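Local coordinates for protein Dye-decolorizing peroxidase (Irpex lacteus, PDB 7D8M) that binds heme b and probably works as a dye-decolorizing peroxidase, using hydrogen peroxide to oxidise its substrates, at residues 222-227 against 428-433; 84-89 against 210-215; 289-294 against 317-322. All coordinates share one frame; numbering follows the deposited sequence.

Contact 1. Residues 222-227 against 428-433; sequences RKLKQL and IISNGG. With HEM (protoporphyrin IX containing Fe), chain B.
Lys223 reaches across to Asn431, and the two side chains run obliquely past one another until NZ of Lys223 meets OD1 of Asn431 at 2.7 Å. A chi1 of -179° carries the lysine chain away from its own backbone N and over CB of Asn431, and a bend at its last torsion brings NZ to the amide oxygen; Asp357 and Glu110 form salt bridges with the same nitrogen. Further along, Lys225 and Ile429 form a hydrogen-bonded antiparallel pair, the N of each donating to the O of the other at 2.8 Å. At the other end the guanidinium of Arg222 lays one face over OG of Ser430, too badly angled for a bond; Asp104 pairs with NH2 of Arg222 and OG of Ser430. Leu224, Gln226 and Ile428 share a face with Ser430, opposite Lys225 and Ile429. Gln226 runs alongside Ile428, its NE2 hydrogen-bonded to Glu166. All three meet the porphyrin rim: CD1 of Ile428 sits 3.4 Å from the vinyl carbon CAB, and CD1 of Leu224 3.7 Å from it. This is the edge of a four-stranded antiparallel sheet, one face of which lines the heme pocket of a DyP-type peroxidase.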
loop_
_atom_site.group_PDB
_atom_site.type_symbol
_atom_site.label_atom_id
_atom_site.label_comp_id
_atom_site.label_asym_id
_atom_site.label_seq_id
_atom_site.Cartn_x
_atom_site.Cartn_y
_atom_site.Cartn_z
ATOM N N ARG A 222 -6.385 1.942 -3.066
ATOM C CA ARG A 222 -6.542 1.343 -4.385
ATOM C C ARG A 222 -7.131 -0.046 -4.223
ATOM O O ARG A 222 -6.594 -0.863 -3.471
ATOM C CB ARG A 222 -5.198 1.235 -5.129
ATOM C CG ARG A 222 -4.435 2.524 -5.300
ATOM C CD ARG A 222 -3.779 2.556 -6.698
ATOM N NE ARG A 222 -4.704 3.210 -7.592
ATOM C CZ ARG A 222 -4.737 3.119 -8.909
ATOM N NH1 ARG A 222 -3.844 2.407 -9.603
ATOM N NH2 ARG A 222 -5.699 3.782 -9.535
ATOM N N LYS A 223 -8.227 -0.319 -4.919
ATOM C CA LYS A 223 -8.715 -1.684 -5.064
ATOM C C LYS A 223 -8.001 -2.315 -6.257
ATOM O O LYS A 223 -8.288 -1.966 -7.407
ATOM C CB LYS A 223 -10.226 -1.711 -5.260
ATOM C CG LYS A 223 -10.768 -3.121 -5.392
ATOM C CD LYS A 223 -12.292 -3.155 -5.412
ATOM C CE LYS A 223 -12.799 -4.582 -5.523
ATOM N NZ LYS A 223 -12.649 -5.109 -6.913
ATOM N N LEU A 224 -7.082 -3.253 -5.986
ATOM C CA LEU A 224 -6.226 -3.862 -7.011
ATOM C C LEU A 224 -6.619 -5.325 -7.184
ATOM O O LEU A 224 -6.264 -6.180 -6.366
ATOM C CB LEU A 224 -4.752 -3.715 -6.642
ATOM C CG LEU A 224 -4.301 -2.261 -6.448
ATOM C CD1 LEU A 224 -2.851 -2.203 -6.006
ATOM C CD2 LEU A 224 -4.533 -1.414 -7.713
ATOM N N LYS A 225 -7.376 -5.594 -8.244
ATOM C CA LYS A 225 -7.818 -6.944 -8.567
ATOM C C LYS A 225 -6.646 -7.783 -9.071
ATOM O O LYS A 225 -5.811 -7.295 -9.830
ATOM C CB LYS A 225 -8.912 -6.873 -9.627
ATOM C CG LYS A 225 -9.387 -8.201 -10.174
ATOM C CD LYS A 225 -10.235 -7.966 -11.430
ATOM C CE LYS A 225 -11.461 -8.869 -11.486
ATOM N NZ LYS A 225 -12.557 -8.215 -12.260
ATOM N N GLN A 226 -6.585 -9.050 -8.656
ATOM C CA GLN A 226 -5.464 -9.929 -8.987
ATOM C C GLN A 226 -5.939 -11.155 -9.756
ATOM O O GLN A 226 -6.897 -11.824 -9.345
ATOM C CB GLN A 226 -4.719 -10.377 -7.722
ATOM C CG GLN A 226 -3.855 -9.281 -7.104
ATOM C CD GLN A 226 -3.273 -9.670 -5.761
ATOM O OE1 GLN A 226 -3.772 -9.252 -4.714
ATOM N NE2 GLN A 226 -2.200 -10.465 -5.782
ATOM N N LEU A 227 -5.228 -11.470 -10.846
ATOM C CA LEU A 227 -5.514 -12.624 -11.698
ATOM C C LEU A 227 -4.467 -13.684 -11.377
ATOM O O LEU A 227 -3.426 -13.778 -12.030
ATOM C CB LEU A 227 -5.484 -12.235 -13.175
ATOM C CG LEU A 227 -6.259 -10.985 -13.595
ATOM C CD1 LEU A 227 -6.231 -10.785 -15.111
ATOM C CD2 LEU A 227 -7.711 -11.038 -13.048
ATOM N N ILE A 428 -2.513 -7.603 -12.454
ATOM C CA ILE A 428 -3.111 -6.716 -11.469
ATOM C C ILE A 428 -3.879 -5.656 -12.235
ATOM O O ILE A 428 -3.320 -4.993 -13.116
ATOM C CB ILE A 428 -2.041 -6.080 -10.566
ATOM C CG1 ILE A 428 -1.416 -7.154 -9.675
ATOM C CG2 ILE A 428 -2.639 -4.955 -9.732
ATOM C CD1 ILE A 428 -0.220 -6.671 -8.927
ATOM N N ILE A 429 -5.160 -5.517 -11.924
ATOM C CA ILE A 429 -6.036 -4.590 -12.629
ATOM C C ILE A 429 -6.570 -3.612 -11.602
ATOM O O ILE A 429 -7.160 -4.026 -10.595
ATOM C CB ILE A 429 -7.171 -5.325 -13.357
ATOM C CG1 ILE A 429 -6.580 -6.165 -14.496
ATOM C CG2 ILE A 429 -8.170 -4.340 -13.918
ATOM C CD1 ILE A 429 -7.554 -7.103 -15.122
ATOM N N SER A 430 -6.328 -2.326 -11.832
ATOM C CA SER A 430 -6.818 -1.297 -10.925
ATOM C C SER A 430 -8.320 -1.139 -11.082
ATOM O O SER A 430 -8.803 -0.856 -12.182
ATOM C CB SER A 430 -6.125 0.034 -11.196
ATOM O OG SER A 430 -6.679 1.052 -10.376
ATOM N N ASN A 431 -9.058 -1.336 -9.991
ATOM C CA ASN A 431 -10.467 -0.974 -9.934
ATOM C C ASN A 431 -10.669 0.403 -9.319
ATOM O O ASN A 431 -11.787 0.735 -8.907
ATOM C CB ASN A 431 -11.271 -2.020 -9.147
ATOM C CG ASN A 431 -11.256 -3.402 -9.801
ATOM O OD1 ASN A 431 -11.286 -4.415 -9.113
ATOM N ND2 ASN A 431 -11.227 -3.444 -11.130
ATOM N N GLY A 432 -9.608 1.192 -9.212
ATOM C CA GLY A 432 -9.724 2.552 -8.737
ATOM C C GLY A 432 -9.753 2.692 -7.223
ATOM O O GLY A 432 -9.595 1.744 -6.455
ATOM N N GLY A 433 -9.938 3.935 -6.805
ATOM C CA GLY A 433 -9.903 4.282 -5.393
ATOM C C GLY A 433 -9.935 5.784 -5.239
ATOM O O GLY A 433 -10.432 6.498 -6.114
HETATM C CHA HEM B . 6.560 -4.774 -1.321
HETATM C CHB HEM B . 3.069 -7.347 -3.492
HETATM C CHC HEM B . 0.998 -3.212 -4.987
HETATM C CHD HEM B . 4.756 -0.687 -3.246
HETATM C C1A HEM B . 5.793 -5.833 -1.754
HETATM C C2A HEM B . 6.008 -7.232 -1.435
HETATM C C3A HEM B . 5.029 -7.938 -2.029
HETATM C C4A HEM B . 4.172 -7.012 -2.737
HETATM C CMA HEM B . 4.808 -9.462 -1.998
HETATM C CAA HEM B . 7.165 -7.770 -0.552
HETATM C CBA HEM B . 6.746 -7.788 0.917
HETATM C CGA HEM B . 7.320 -6.607 1.675
HETATM O O1A HEM B . 8.469 -6.200 1.382
HETATM O O2A HEM B . 6.636 -6.085 2.599
HETATM C C1B HEM B . 2.194 -6.445 -4.048
HETATM C C2B HEM B . 0.942 -6.789 -4.682
HETATM C C3B HEM B . 0.376 -5.642 -5.106
HETATM C C4B HEM B . 1.245 -4.547 -4.735
HETATM C CMB HEM B . 0.433 -8.251 -4.843
HETATM C CAB HEM B . -0.977 -5.415 -5.823
HETATM C CBB HEM B . -1.974 -6.306 -5.817
HETATM C C1C HEM B . 1.860 -2.162 -4.716
HETATM C C2C HEM B . 1.704 -0.779 -5.133
HETATM C C3C HEM B . 2.746 -0.078 -4.642
HETATM C C4C HEM B . 3.598 -1.005 -3.922
HETATM C CMC HEM B . 0.502 -0.271 -5.967
HETATM C CAC HEM B . 3.093 1.427 -4.797
HETATM C CBC HEM B . 2.646 2.181 -5.816
HETATM C C1D HEM B . 5.499 -1.553 -2.473
HETATM C C2D HEM B . 6.555 -1.203 -1.536
HETATM C C3D HEM B . 7.051 -2.326 -1.015
HETATM C C4D HEM B . 6.328 -3.442 -1.596
HETATM C CMD HEM B . 7.050 0.212 -1.194
HETATM C CAD HEM B . 8.196 -2.420 0.013
HETATM C CBD HEM B . 9.524 -2.485 -0.748
HETATM C CGD HEM B . 10.710 -2.472 0.193
HETATM O O1D HEM B . 11.684 -3.225 -0.070
HETATM O O2D HEM B . 10.685 -1.723 1.210
HETATM N NA HEM B . 4.675 -5.738 -2.552
HETATM N NB HEM B . 2.354 -5.067 -4.093
HETATM N NC HEM B . 3.026 -2.258 -3.993
HETATM N ND HEM B . 5.372 -2.932 -2.473
HETATM FE FE HEM B . 3.923 -4.011 -3.430
HETATM O O HOH W 1 -11.793 -5.478 -13.671
#

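Contact 2. Residues 84-89 against 210-215; sequences DDLQDT and PSWALD
Two irregular loops meet where the backbones of Leu86 and Pro210 come within 6.7 Å of each other (CA to CA), with no backbone hydrogen bond joining them. Asp85 bridges the gap: its chi1 of 49° sets the carboxylate between its own backbone N and carbonyl carbon, from where OD1, through its syn lone pair, accepts from NE1 of Trp212 at 3.2 Å. The oxygen arrives at the edge of the indole, in the ring plane, and the carboxylate is nearly coplanar with it, 24° apart. Pro210 slides past the aspartate, its CG 3.1 Å from the backbone O of Asp85. With an alanine in place of Asp85 the indole N-H is likely to lose this acceptor, leaving the ring freer to turn. Leu86 crosses the indole at about a right angle, CG 4.1 Å from CZ2 of Trp212, and pushes CD2 tightly against CB of Ala213 at 3.5 Å. An Asx turn, OD1 of Asp84 accepting from the backbone N of Leu86, shapes the first loop. Phe77 of helix 74-79 touches both Leu86 and Trp212; Phe91 of helix 89-93 and Phe218 of strand 217-226 pack on Leu86, while Lys447 and Phe448 of helix 441-448 meet the indole.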
loop_
_atom_site.group_PDB
_atom_site.type_symbol
_atom_site.label_atom_id
_atom_site.label_comp_id
_atom_site.label_asym_id
_atom_site.label_seq_id
_atom_site.Cartn_x
_atom_site.Cartn_y
_atom_site.Cartn_z
ATOM N N ASP A 84 -9.195 23.232 1.913
ATOM C CA ASP A 84 -8.068 22.362 1.577
ATOM C C ASP A 84 -6.843 23.245 1.382
ATOM O O ASP A 84 -6.548 23.707 0.284
ATOM C CB ASP A 84 -8.378 21.527 0.342
ATOM C CG ASP A 84 -7.221 20.616 -0.060
ATOM O OD1 ASP A 84 -6.147 20.674 0.584
ATOM O OD2 ASP A 84 -7.394 19.844 -1.028
ATOM N N ASP A 85 -6.117 23.488 2.472
ATOM C CA ASP A 85 -4.857 24.215 2.414
ATOM C C ASP A 85 -3.671 23.302 2.723
ATOM O O ASP A 85 -2.653 23.750 3.250
ATOM C CB ASP A 85 -4.877 25.425 3.356
ATOM C CG ASP A 85 -5.364 25.085 4.768
ATOM O OD1 ASP A 85 -5.536 23.889 5.089
ATOM O OD2 ASP A 85 -5.569 26.027 5.569
ATOM N N LEU A 86 -3.792 22.014 2.399
ATOM C CA LEU A 86 -2.731 21.065 2.715
ATOM C C LEU A 86 -1.572 21.128 1.725
ATOM O O LEU A 86 -0.477 20.654 2.051
ATOM C CB LEU A 86 -3.304 19.642 2.777
ATOM C CG LEU A 86 -4.092 19.232 4.032
ATOM C CD1 LEU A 86 -4.967 18.014 3.764
ATOM C CD2 LEU A 86 -3.145 18.941 5.168
ATOM N N GLN A 87 -1.787 21.701 0.538
ATOM C CA GLN A 87 -0.755 21.863 -0.501
ATOM C C GLN A 87 -0.326 20.535 -1.116
ATOM O O GLN A 87 0.808 20.397 -1.582
ATOM C CB GLN A 87 0.475 22.615 0.018
ATOM C CG GLN A 87 0.198 24.047 0.442
ATOM C CD GLN A 87 1.452 24.772 0.892
ATOM O OE1 GLN A 87 1.463 25.427 1.932
ATOM N NE2 GLN A 87 2.515 24.659 0.106
ATOM N N ASP A 88 -1.212 19.545 -1.133
ATOM C CA ASP A 88 -0.956 18.278 -1.809
ATOM C C ASP A 88 -1.763 18.290 -3.099
ATOM O O ASP A 88 -2.991 18.175 -3.073
ATOM C CB ASP A 88 -1.323 17.089 -0.920
ATOM C CG ASP A 88 -0.764 15.775 -1.440
ATOM O OD1 ASP A 88 -1.234 15.312 -2.506
ATOM O OD2 ASP A 88 0.143 15.209 -0.779
ATOM N N THR A 89 -1.065 18.448 -4.228
ATOM C CA THR A 89 -1.735 18.631 -5.512
ATOM C C THR A 89 -2.474 17.367 -5.954
ATOM O O THR A 89 -3.569 17.452 -6.528
ATOM C CB THR A 89 -0.712 19.072 -6.574
ATOM O OG1 THR A 89 0.261 18.041 -6.772
ATOM C CG2 THR A 89 0.020 20.337 -6.135
ATOM N N PRO A 210 -0.188 23.705 7.342
ATOM C CA PRO A 210 -1.071 24.281 8.374
ATOM C C PRO A 210 -0.999 23.532 9.698
ATOM O O PRO A 210 -0.761 22.322 9.749
ATOM C CB PRO A 210 -2.472 24.158 7.759
ATOM C CG PRO A 210 -2.265 24.038 6.316
ATOM C CD PRO A 210 -0.910 23.406 6.094
ATOM N N SER A 211 -1.255 24.271 10.782
ATOM C CA SER A 211 -1.065 23.727 12.122
ATOM C C SER A 211 -2.067 22.622 12.430
ATOM O O SER A 211 -1.715 21.625 13.074
ATOM C CB SER A 211 -1.183 24.844 13.162
ATOM O OG SER A 211 -0.417 25.976 12.793
ATOM N N TRP A 212 -3.327 22.798 12.014
ATOM C CA TRP A 212 -4.362 21.814 12.324
ATOM C C TRP A 212 -4.046 20.449 11.720
ATOM O O TRP A 212 -4.536 19.425 12.210
ATOM C CB TRP A 212 -5.717 22.299 11.817
ATOM C CG TRP A 212 -5.807 22.271 10.327
ATOM C CD1 TRP A 212 -5.540 23.302 9.470
ATOM C CD2 TRP A 212 -6.162 21.150 9.507
ATOM N NE1 TRP A 212 -5.722 22.895 8.171
ATOM C CE2 TRP A 212 -6.100 21.577 8.165
ATOM C CE3 TRP A 212 -6.521 19.826 9.776
ATOM C CZ2 TRP A 212 -6.388 20.728 7.098
ATOM C CZ3 TRP A 212 -6.808 18.985 8.711
ATOM C CH2 TRP A 212 -6.740 19.438 7.393
ATOM N N ALA A 213 -3.258 20.416 10.645
ATOM C CA ALA A 213 -2.923 19.169 9.964
ATOM C C ALA A 213 -1.856 18.357 10.687
ATOM O O ALA A 213 -1.539 17.249 10.237
ATOM C CB ALA A 213 -2.458 19.464 8.537
ATOM N N LEU A 214 -1.301 18.874 11.784
ATOM C CA LEU A 214 -0.263 18.169 12.523
ATOM C C LEU A 214 -0.687 16.744 12.863
ATOM O O LEU A 214 -1.804 16.505 13.335
ATOM C CB LEU A 214 0.078 18.939 13.803
ATOM C CG LEU A 214 1.265 18.386 14.596
ATOM C CD1 LEU A 214 2.550 18.515 13.798
ATOM C CD2 LEU A 214 1.378 19.102 15.935
ATOM N N ASP A 215 0.212 15.796 12.587
ATOM C CA ASP A 215 0.053 14.389 12.939
ATOM C C ASP A 215 -1.043 13.691 12.139
ATOM O O ASP A 215 -1.493 12.609 12.523
ATOM C CB ASP A 215 -0.200 14.222 14.440
ATOM C CG ASP A 215 1.033 14.504 15.267
ATOM O OD1 ASP A 215 2.150 14.368 14.733
ATOM O OD2 ASP A 215 0.890 14.860 16.457
#

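Contact 3. Residues 289-294 against 317-322; sequences NNFNYS and NPRDLE. With HEM (protoporphyrin IX containing Fe), chain B.
Asn317, the first residue to leave helix 312-316, touches the loop 289-294 through its backbone O, which lies at the edge of the Tyr293 ring, near its plane, 4.2 Å from CE2. A water ties the same O to OH of Tyr293. The amide of Asn317, its CG trans to the backbone N (chi1 178°), turns to the heme instead, and ND2 gives an almost straight bond of 3.0 Å to the propionate oxygen O2D. Pro318 then makes an inverse gamma turn and stands at the N-cap of the short helix 319-323.

Arg319 opens that helix and carries most of the contact. Its chain runs extended from CG to NE, passing CE2 of Tyr293 with CD at 3.9 Å, and delivers a guanidinium whose edge is gripped by several oxygens. NH2 donates to OD1 of Asn289 at 2.6 Å, the amide plane nearly upright to the guanidinium at 81°, and also to O1D of the propionate at 3.0 Å. NH1 takes two backbone oxygens, Phe291 O at 2.9 Å and, from above its carbonyl plane, Asn289 O at 3.1 Å. One flat side is left to the Phe291 ring: the planes are 11° apart in a stacked cation-pi pair. Asn317 and Arg319 thus clamp one propionate carboxylate, an oxygen each, within the heme b site of this DyP-type peroxidase; the arginine's positive charge probably favours an ionised propionate there. Asn289 backs the arginine as a second shell, and its ND2 is bonded to Ser175, whose OG is also hydrogen-bonded to the heme.

Asp320, next along the helix, presents CB 3.7 Å from Asn292 O and packs CB to CB with Tyr293. Its carboxylate turns to salt bridges with Lys390 and Arg314.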
loop_
_atom_site.group_PDB
_atom_site.type_symbol
_atom_site.label_atom_id
_atom_site.label_comp_id
_atom_site.label_asym_id
_atom_site.label_seq_id
_atom_site.Cartn_x
_atom_site.Cartn_y
_atom_site.Cartn_z
ATOM N N ASN A 289 14.880 -8.627 6.045
ATOM C CA ASN A 289 14.964 -7.301 5.443
ATOM C C ASN A 289 16.372 -6.725 5.462
ATOM O O ASN A 289 16.556 -5.554 5.103
ATOM C CB ASN A 289 14.002 -6.325 6.134
ATOM C CG ASN A 289 13.360 -5.364 5.147
ATOM O OD1 ASN A 289 13.307 -5.644 3.940
ATOM N ND2 ASN A 289 12.877 -4.231 5.641
ATOM N N ASN A 290 17.374 -7.511 5.847
ATOM C CA ASN A 290 18.731 -7.000 6.040
ATOM C C ASN A 290 19.524 -7.160 4.741
ATOM O O ASN A 290 20.350 -8.062 4.578
ATOM C CB ASN A 290 19.393 -7.719 7.212
ATOM C CG ASN A 290 20.649 -7.023 7.696
ATOM O OD1 ASN A 290 20.963 -5.907 7.273
ATOM N ND2 ASN A 290 21.371 -7.678 8.598
ATOM N N PHE A 291 19.272 -6.246 3.804
ATOM C CA PHE A 291 19.925 -6.261 2.502
ATOM C C PHE A 291 19.782 -4.885 1.873
ATOM O O PHE A 291 18.867 -4.122 2.204
ATOM C CB PHE A 291 19.336 -7.334 1.579
ATOM C CG PHE A 291 17.878 -7.117 1.242
ATOM C CD1 PHE A 291 17.512 -6.455 0.078
ATOM C CD2 PHE A 291 16.873 -7.592 2.081
ATOM C CE1 PHE A 291 16.165 -6.261 -0.231
ATOM C CE2 PHE A 291 15.535 -7.414 1.777
ATOM C CZ PHE A 291 15.176 -6.748 0.623
ATOM N N ASN A 292 20.701 -4.579 0.945
ATOM C CA ASN A 292 20.642 -3.306 0.234
ATOM C C ASN A 292 21.112 -3.441 -1.213
ATOM O O ASN A 292 21.416 -2.424 -1.854
ATOM C CB ASN A 292 21.460 -2.225 0.970
ATOM C CG ASN A 292 22.942 -2.570 1.084
ATOM O OD1 ASN A 292 23.448 -3.458 0.403
ATOM N ND2 ASN A 292 23.643 -1.852 1.947
ATOM N N TYR A 293 21.190 -4.678 -1.719
ATOM C CA TYR A 293 21.586 -5.034 -3.077
ATOM C C TYR A 293 23.090 -4.922 -3.307
ATOM O O TYR A 293 23.564 -5.324 -4.371
ATOM C CB TYR A 293 20.816 -4.210 -4.116
ATOM C CG TYR A 293 19.319 -4.342 -3.915
ATOM C CD1 TYR A 293 18.694 -5.570 -4.072
ATOM C CD2 TYR A 293 18.543 -3.253 -3.530
ATOM C CE1 TYR A 293 17.321 -5.716 -3.862
ATOM C CE2 TYR A 293 17.163 -3.382 -3.322
ATOM C CZ TYR A 293 16.565 -4.621 -3.499
ATOM O OH TYR A 293 15.210 -4.786 -3.307
ATOM N N SER A 294 23.848 -4.413 -2.334
ATOM C CA SER A 294 25.305 -4.402 -2.466
ATOM C C SER A 294 25.893 -5.745 -2.043
ATOM O O SER A 294 25.338 -6.451 -1.198
ATOM C CB SER A 294 25.923 -3.283 -1.625
ATOM O OG SER A 294 25.580 -2.009 -2.135
ATOM N N ASN A 317 11.374 0.563 -3.797
ATOM C CA ASN A 317 12.321 1.013 -2.775
ATOM C C ASN A 317 13.709 0.721 -3.312
ATOM O O ASN A 317 14.301 -0.328 -3.023
ATOM C CB ASN A 317 12.080 0.324 -1.429
ATOM C CG ASN A 317 13.093 0.746 -0.360
ATOM O OD1 ASN A 317 13.948 1.603 -0.599
ATOM N ND2 ASN A 317 12.991 0.143 0.827
ATOM N N PRO A 318 14.251 1.617 -4.134
ATOM C CA PRO A 318 15.611 1.445 -4.679
ATOM C C PRO A 318 16.660 1.742 -3.610
ATOM O O PRO A 318 17.298 2.797 -3.575
ATOM C CB PRO A 318 15.639 2.447 -5.836
ATOM C CG PRO A 318 14.665 3.507 -5.451
ATOM C CD PRO A 318 13.612 2.860 -4.600
ATOM N N ARG A 319 16.828 0.770 -2.705
ATOM C CA ARG A 319 17.720 0.948 -1.565
ATOM C C ARG A 319 19.134 1.311 -2.001
ATOM O O ARG A 319 19.824 2.060 -1.301
ATOM C CB ARG A 319 17.755 -0.328 -0.714
ATOM C CG ARG A 319 16.400 -0.825 -0.252
ATOM C CD ARG A 319 16.494 -2.212 0.355
ATOM N NE ARG A 319 15.171 -2.704 0.732
ATOM C CZ ARG A 319 14.932 -3.537 1.739
ATOM N NH1 ARG A 319 15.935 -3.992 2.482
ATOM N NH2 ARG A 319 13.684 -3.920 1.997
ATOM N N ASP A 320 19.582 0.797 -3.150
ATOM C CA ASP A 320 20.966 1.022 -3.554
ATOM C C ASP A 320 21.177 2.452 -4.040
ATOM O O ASP A 320 22.207 3.068 -3.746
ATOM C CB ASP A 320 21.376 0.004 -4.625
ATOM C CG ASP A 320 20.494 0.052 -5.856
ATOM O OD1 ASP A 320 19.295 0.421 -5.741
ATOM O OD2 ASP A 320 20.996 -0.294 -6.949
ATOM N N LEU A 321 20.204 3.007 -4.764
ATOM C CA LEU A 321 20.310 4.398 -5.192
ATOM C C LEU A 321 20.349 5.334 -3.991
ATOM O O LEU A 321 21.193 6.237 -3.921
ATOM C CB LEU A 321 19.144 4.761 -6.112
ATOM C CG LEU A 321 18.886 3.965 -7.391
ATOM C CD1 LEU A 321 18.078 4.822 -8.335
ATOM C CD2 LEU A 321 20.177 3.468 -8.076
ATOM N N GLU A 322 19.443 5.124 -3.028
ATOM C CA GLU A 322 19.425 5.947 -1.819
ATOM C C GLU A 322 20.698 5.743 -1.014
ATOM O O GLU A 322 21.288 6.710 -0.516
ATOM C CB GLU A 322 18.195 5.615 -0.969
ATOM C CG GLU A 322 18.018 6.502 0.288
ATOM C CD GLU A 322 16.780 6.158 1.119
ATOM O OE1 GLU A 322 15.879 5.444 0.626
ATOM O OE2 GLU A 322 16.702 6.615 2.280
HETATM C CHA HEM B . 6.560 -4.774 -1.321
HETATM C CHB HEM B . 3.069 -7.347 -3.492
HETATM C CHC HEM B . 0.998 -3.212 -4.987
HETATM C CHD HEM B . 4.756 -0.687 -3.246
HETATM C C1A HEM B . 5.793 -5.833 -1.754
HETATM C C2A HEM B . 6.008 -7.232 -1.435
HETATM C C3A HEM B . 5.029 -7.938 -2.029
HETATM C C4A HEM B . 4.172 -7.012 -2.737
HETATM C CMA HEM B . 4.808 -9.462 -1.998
HETATM C CAA HEM B . 7.165 -7.770 -0.552
HETATM C CBA HEM B . 6.746 -7.788 0.917
HETATM C CGA HEM B . 7.320 -6.607 1.675
HETATM O O1A HEM B . 8.469 -6.200 1.382
HETATM O O2A HEM B . 6.636 -6.085 2.599
HETATM C C1B HEM B . 2.194 -6.445 -4.048
HETATM C C2B HEM B . 0.942 -6.789 -4.682
HETATM C C3B HEM B . 0.376 -5.642 -5.106
HETATM C C4B HEM B . 1.245 -4.547 -4.735
HETATM C CMB HEM B . 0.433 -8.251 -4.843
HETATM C CAB HEM B . -0.977 -5.415 -5.823
HETATM C CBB HEM B . -1.974 -6.306 -5.817
HETATM C C1C HEM B . 1.860 -2.162 -4.716
HETATM C C2C HEM B . 1.704 -0.779 -5.133
HETATM C C3C HEM B . 2.746 -0.078 -4.642
HETATM C C4C HEM B . 3.598 -1.005 -3.922
HETATM C CMC HEM B . 0.502 -0.271 -5.967
HETATM C CAC HEM B . 3.093 1.427 -4.797
HETATM C CBC HEM B . 2.646 2.181 -5.816
HETATM C C1D HEM B . 5.499 -1.553 -2.473
HETATM C C2D HEM B . 6.555 -1.203 -1.536
HETATM C C3D HEM B . 7.051 -2.326 -1.015
HETATM C C4D HEM B . 6.328 -3.442 -1.596
HETATM C CMD HEM B . 7.050 0.212 -1.194
HETATM C CAD HEM B . 8.196 -2.420 0.013
HETATM C CBD HEM B . 9.524 -2.485 -0.748
HETATM C CGD HEM B . 10.710 -2.472 0.193
HETATM O O1D HEM B . 11.684 -3.225 -0.070
HETATM O O2D HEM B . 10.685 -1.723 1.210
HETATM N NA HEM B . 4.675 -5.738 -2.552
HETATM N NB HEM B . 2.354 -5.067 -4.093
HETATM N NC HEM B . 3.026 -2.258 -3.993
HETATM N ND HEM B . 5.372 -2.932 -2.473
HETATM FE FE HEM B . 3.923 -4.011 -3.430
HETATM O O HOH W 2 13.897 -2.801 -1.839
#

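Overall arrangement
Along the chain contact 2 closes first, and 222-227 then opens contact 1, whose partner strand arrives some 200 residues later; contact 3 forms and closes within that interval. None touches another: centres lie 27 to 31 Å apart, and nearest atoms about 13 Å apart for contacts 1 and 2. Contacts 1 and 3 nonetheless share the heme, one meeting its vinyl side with the sheet of strands 334-340, 359-366, 217-226 and 428-438, the other a propionate at the start of helix 319-323. The cofactor is thus held from distant parts of the sequence. Contact 2, away from the heme site, joins a loop of the N-terminal DyP barrel domain to the approach to strand 217-226, which continues into contact 1.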